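Local coordinates for invasion protein InvA (PDB 2X49) that takes part, as an export-apparatus protein of the Salmonella type III secretion system, in invasion of intestinal epithelial cells, and is present here as the protein's C-terminal domain, at residues 106-109 against 110-113; 122-125 against 126-129. One frame throughout, in Å; residues are numbered along the deposited sequence.

Contact 1 of 2, residues 106-109 against 110-113. With CA (calcium ion), chain E.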
loop_
_atom_site.group_PDB
_atom_site.type_symbol
_atom_site.label_atom_id
_atom_site.label_comp_id
_atom_site.label_asym_id
_atom_site.label_seq_id
_atom_site.Cartn_x
_atom_site.Cartn_y
_atom_site.Cartn_z
ATOM N N TRP A 106 -10.257 -2.083 18.539
ATOM C CA TRP A 106 -11.689 -2.057 18.207
ATOM C C TRP A 106 -12.498 -1.756 19.498
ATOM O O TRP A 106 -12.221 -2.272 20.601
ATOM C CB TRP A 106 -12.155 -3.378 17.599
ATOM C CG TRP A 106 -11.444 -3.822 16.320
ATOM C CD1 TRP A 106 -10.176 -4.377 16.229
ATOM C CD2 TRP A 106 -11.953 -3.757 15.012
ATOM N NE1 TRP A 106 -9.924 -4.671 14.949
ATOM C CE2 TRP A 106 -10.977 -4.289 14.156
ATOM C CE3 TRP A 106 -13.164 -3.331 14.467
ATOM C CZ2 TRP A 106 -11.169 -4.397 12.768
ATOM C CZ3 TRP A 106 -13.349 -3.416 13.125
ATOM C CH2 TRP A 106 -12.368 -3.966 12.256
ATOM N N VAL A 107 -13.563 -0.973 19.291
ATOM C CA VAL A 107 -14.462 -0.587 20.363
ATOM C C VAL A 107 -15.924 -0.757 19.938
ATOM O O VAL A 107 -16.274 -0.925 18.768
ATOM C CB VAL A 107 -14.215 0.870 20.842
ATOM C CG1 VAL A 107 -12.792 1.029 21.360
ATOM C CG2 VAL A 107 -14.514 1.848 19.763
ATOM N N THR A 108 -16.770 -0.677 20.941
ATOM C CA THR A 108 -18.197 -0.706 20.643
ATOM C C THR A 108 -18.641 0.535 19.914
ATOM O O THR A 108 -17.999 1.592 19.953
ATOM C CB THR A 108 -19.090 -0.914 21.918
ATOM O OG1 THR A 108 -19.011 0.256 22.761
ATOM C CG2 THR A 108 -18.682 -2.186 22.692
ATOM N N HIS A 109 -19.824 0.442 19.341
ATOM C CA HIS A 109 -20.405 1.578 18.631
ATOM C C HIS A 109 -20.609 2.762 19.585
ATOM O O HIS A 109 -20.279 3.932 19.284
ATOM C CB HIS A 109 -21.698 1.220 17.907
ATOM C CG HIS A 109 -21.491 0.390 16.673
ATOM N ND1 HIS A 109 -21.673 0.884 15.401
ATOM C CD2 HIS A 109 -21.113 -0.897 16.518
ATOM C CE1 HIS A 109 -21.432 -0.066 14.514
ATOM N NE2 HIS A 109 -21.082 -1.161 15.163
ATOM N N GLU A 110 -21.104 2.425 20.765
ATOM C CA GLU A 110 -21.384 3.455 21.790
ATOM C C GLU A 110 -20.080 4.128 22.231
ATOM O O GLU A 110 -19.987 5.370 22.361
ATOM C CB GLU A 110 -22.161 2.866 22.984
ATOM C CG GLU A 110 -22.523 3.887 24.063
ATOM C CD GLU A 110 -23.340 3.289 25.195
ATOM O OE1 GLU A 110 -23.668 2.082 25.147
ATOM O OE2 GLU A 110 -23.692 4.015 26.137
ATOM N N GLU A 111 -19.059 3.313 22.374
ATOM C CA GLU A 111 -17.722 3.803 22.842
ATOM C C GLU A 111 -17.092 4.692 21.792
ATOM O O GLU A 111 -16.413 5.723 22.051
ATOM C CB GLU A 111 -16.786 2.629 23.158
ATOM C CG GLU A 111 -17.062 2.008 24.523
ATOM C CD GLU A 111 -16.365 0.648 24.763
ATOM O OE1 GLU A 111 -15.913 -0.003 23.775
ATOM O OE2 GLU A 111 -16.348 0.226 25.963
ATOM N N GLY A 112 -17.371 4.296 20.577
ATOM C CA GLY A 112 -16.866 4.980 19.403
ATOM C C GLY A 112 -17.347 6.401 19.333
ATOM O O GLY A 112 -16.608 7.357 19.054
ATOM N N GLU A 113 -18.625 6.533 19.639
ATOM C CA GLU A 113 -19.296 7.835 19.543
ATOM C C GLU A 113 -18.700 8.767 20.558
ATOM O O GLU A 113 -18.420 9.912 20.279
ATOM C CB GLU A 113 -20.794 7.713 19.680
ATOM C CG GLU A 113 -21.382 7.104 18.434
ATOM C CD GLU A 113 -20.812 7.713 17.185
ATOM O OE1 GLU A 113 -21.249 8.833 16.840
ATOM O OE2 GLU A 113 -19.934 7.083 16.556
HETATM CA CA CA E . -14.721 -2.204 24.084
HETATM O O HOH W 1 -14.543 -4.080 22.180
HETATM O O HOH W 2 -19.284 4.517 16.729
#

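Contact 2 of 2, residues 122-125 against 126-129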
loop_
_atom_site.group_PDB
_atom_site.type_symbol
_atom_site.label_atom_id
_atom_site.label_comp_id
_atom_site.label_asym_id
_atom_site.label_seq_id
_atom_site.Cartn_x
_atom_site.Cartn_y
_atom_site.Cartn_z
ATOM N N LEU A 122 -12.707 6.994 13.583
ATOM C CA LEU A 122 -13.228 5.627 13.539
ATOM C C LEU A 122 -13.458 5.165 12.125
ATOM O O LEU A 122 -13.755 5.932 11.199
ATOM C CB LEU A 122 -14.541 5.491 14.329
ATOM C CG LEU A 122 -14.593 5.925 15.781
ATOM C CD1 LEU A 122 -16.075 6.042 16.165
ATOM C CD2 LEU A 122 -13.905 4.964 16.742
ATOM N N ARG A 123 -13.273 3.881 11.967
ATOM C CA ARG A 123 -13.563 3.201 10.722
ATOM C C ARG A 123 -14.499 1.995 10.943
ATOM O O ARG A 123 -14.278 1.177 11.826
ATOM C CB ARG A 123 -12.238 2.718 10.104
ATOM C CG ARG A 123 -12.283 2.337 8.675
ATOM C CD ARG A 123 -10.879 1.921 8.153
ATOM N NE ARG A 123 -10.058 3.115 7.942
ATOM C CZ ARG A 123 -8.725 3.148 7.846
ATOM N NH1 ARG A 123 -7.995 2.053 7.979
ATOM N NH2 ARG A 123 -8.133 4.323 7.683
ATOM N N ASN A 124 -15.538 1.906 10.123
ATOM C CA ASN A 124 -16.398 0.717 10.162
ATOM C C ASN A 124 -15.729 -0.506 9.625
ATOM O O ASN A 124 -14.725 -0.469 8.885
ATOM C CB ASN A 124 -17.754 0.924 9.501
ATOM C CG ASN A 124 -17.698 1.036 8.025
ATOM O OD1 ASN A 124 -17.107 0.207 7.331
ATOM N ND2 ASN A 124 -18.394 2.049 7.501
ATOM N N ALA A 125 -16.286 -1.617 10.039
ATOM C CA ALA A 125 -15.636 -2.890 9.890
ATOM C C ALA A 125 -15.423 -3.295 8.410
ATOM O O ALA A 125 -14.336 -3.781 8.029
ATOM C CB ALA A 125 -16.300 -3.998 10.713
ATOM N N LEU A 126 -16.423 -3.046 7.573
ATOM C CA LEU A 126 -16.336 -3.422 6.128
ATOM C C LEU A 126 -15.334 -2.509 5.397
ATOM O O LEU A 126 -14.611 -2.925 4.493
ATOM C CB LEU A 126 -17.713 -3.463 5.471
ATOM C CG LEU A 126 -18.589 -4.650 5.883
ATOM C CD1 LEU A 126 -19.983 -4.566 5.216
ATOM C CD2 LEU A 126 -17.932 -5.981 5.579
ATOM N N ASP A 127 -15.237 -1.277 5.872
ATOM C CA ASP A 127 -14.272 -0.314 5.326
ATOM C C ASP A 127 -12.852 -0.703 5.675
ATOM O O ASP A 127 -11.922 -0.547 4.880
ATOM C CB ASP A 127 -14.555 1.112 5.798
ATOM C CG ASP A 127 -15.754 1.733 5.079
ATOM O OD1 ASP A 127 -16.173 1.233 3.997
ATOM O OD2 ASP A 127 -16.295 2.736 5.588
ATOM N N GLU A 128 -12.691 -1.208 6.881
ATOM C CA GLU A 128 -11.382 -1.690 7.329
ATOM C C GLU A 128 -10.993 -2.950 6.518
ATOM O O GLU A 128 -9.871 -3.096 6.079
ATOM C CB GLU A 128 -11.359 -1.969 8.843
ATOM C CG GLU A 128 -10.061 -2.625 9.312
ATOM C CD GLU A 128 -8.855 -1.685 9.341
ATOM O OE1 GLU A 128 -8.954 -0.502 8.926
ATOM O OE2 GLU A 128 -7.787 -2.155 9.786
ATOM N N LEU A 129 -11.953 -3.806 6.268
ATOM C CA LEU A 129 -11.686 -5.075 5.575
ATOM C C LEU A 129 -11.247 -4.775 4.143
ATOM O O LEU A 129 -10.277 -5.305 3.651
ATOM C CB LEU A 129 -12.927 -5.956 5.529
ATOM C CG LEU A 129 -12.779 -7.261 4.699
ATOM C CD1 LEU A 129 -11.602 -8.092 5.138
ATOM C CD2 LEU A 129 -14.061 -8.044 4.779
HETATM O O HOH W 3 -15.626 3.843 7.952
#

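Contact 1 of 2, residues 106-109 against 110-113
A chi1 of 68° puts OG1 of T108 between its own backbone N and carbonyl carbon, while E111, with CG beside its backbone N and the chain extended beyond, sends its carboxylate back to the start of the helix. Each side chain accepts from the other residue's backbone N-H: E111 N donates to T108 OG1 at 3.1 Å, and T108 N donates to E111 OE1 at 3.0 Å, the latter nearly straight at 167°. This reciprocal pair defines a capping box with T108 as N-cap of helix 109-116. T108 N meets OE1 on the anti side, 28° out of the carboxylate plane. The same oxygen binds a calcium ion, E111 OE1 lying 2.5 Å from the metal; backbone O of N93 and a water also bind it. CB of V107 packs 3.5 Å from E111 OE1, and CG2 of V107 lies 3.8 Å from G112 N. The first turn closes with G112 N on T108 O at 2.8 Å. Further along, a water donates to both H109 O and E113 OE2, the latter also salt-bridged to R116. One carboxylate oxygen thus serves cap and calcium; the metal probably offsets E111's negative charge, and both bonds would restrain the carboxylate.

Contact 2 of 2, residues 122-125 against 126-129
R123 and E128 meet through side chains bent in different places. R123 has CG anti to the backbone N and turns at chi3, whereas E128, also anti at chi1, bends at chi2 (73°). The chains cross at about a right angle, yet their flat ends lie nearly coplanar, 20° apart. E128 OE1 sits at the guanidinium edge, close to its plane, and is met nearly along its C-O axis by R123 NH1 at 2.9 Å, in a salt bridge with an N-H...O angle of 164°. The aliphatic part follows closely, R123 CD lying 3.2 Å from the same OE1, while R123 CG packs 3.9 Å from CB of D127.

At the start of helix 125-139, N124 is the N-cap. Its side-chain carbonyl is turned to the first turn of the helix, and D127 N approaches N124 OD1 nearly along the C=O direction at 2.8 Å. The D127 carboxylate lies obliquely beside the N124 amide, with D127 OD2 2.9 Å from N124 ND2. A water accepts from N124 N and donates to D127 OD2, joining this acid to the cap residue's backbone. E128 N on N124 O, at 2.9 Å, begins the regular helical bonding.

E128 is buried, but its carboxylate has other cationic partners: R79 at OE1 and K288 at OE2. R123 NH1 also pairs with D289. With three basic groups gathered by two acids, E128 is probably held as a carboxylate, and its charge would be expected to ease the close approach of R123, R79 and K288.

From the N terminus, strand 102-107 runs into helix 109-116 through contact 1, and strand 122-124 then runs into helix 125-139 through contact 2. Each closes a short turn from strand to helix; the two lie in series, neither nesting nor crossing, with centres about 12 Å apart. Both strands belong to one antiparallel sheet, where strand 78-80 separates them. Packing joins the junctions: W106 CZ3 lies 3.9 Å from A125 CB and W106 CH2 4.0 Å from E128 CG, while L122 CD1 reaches G112 O at 3.2 Å. Each strand thus touches the helix that follows the other, tying both helices to this sheet.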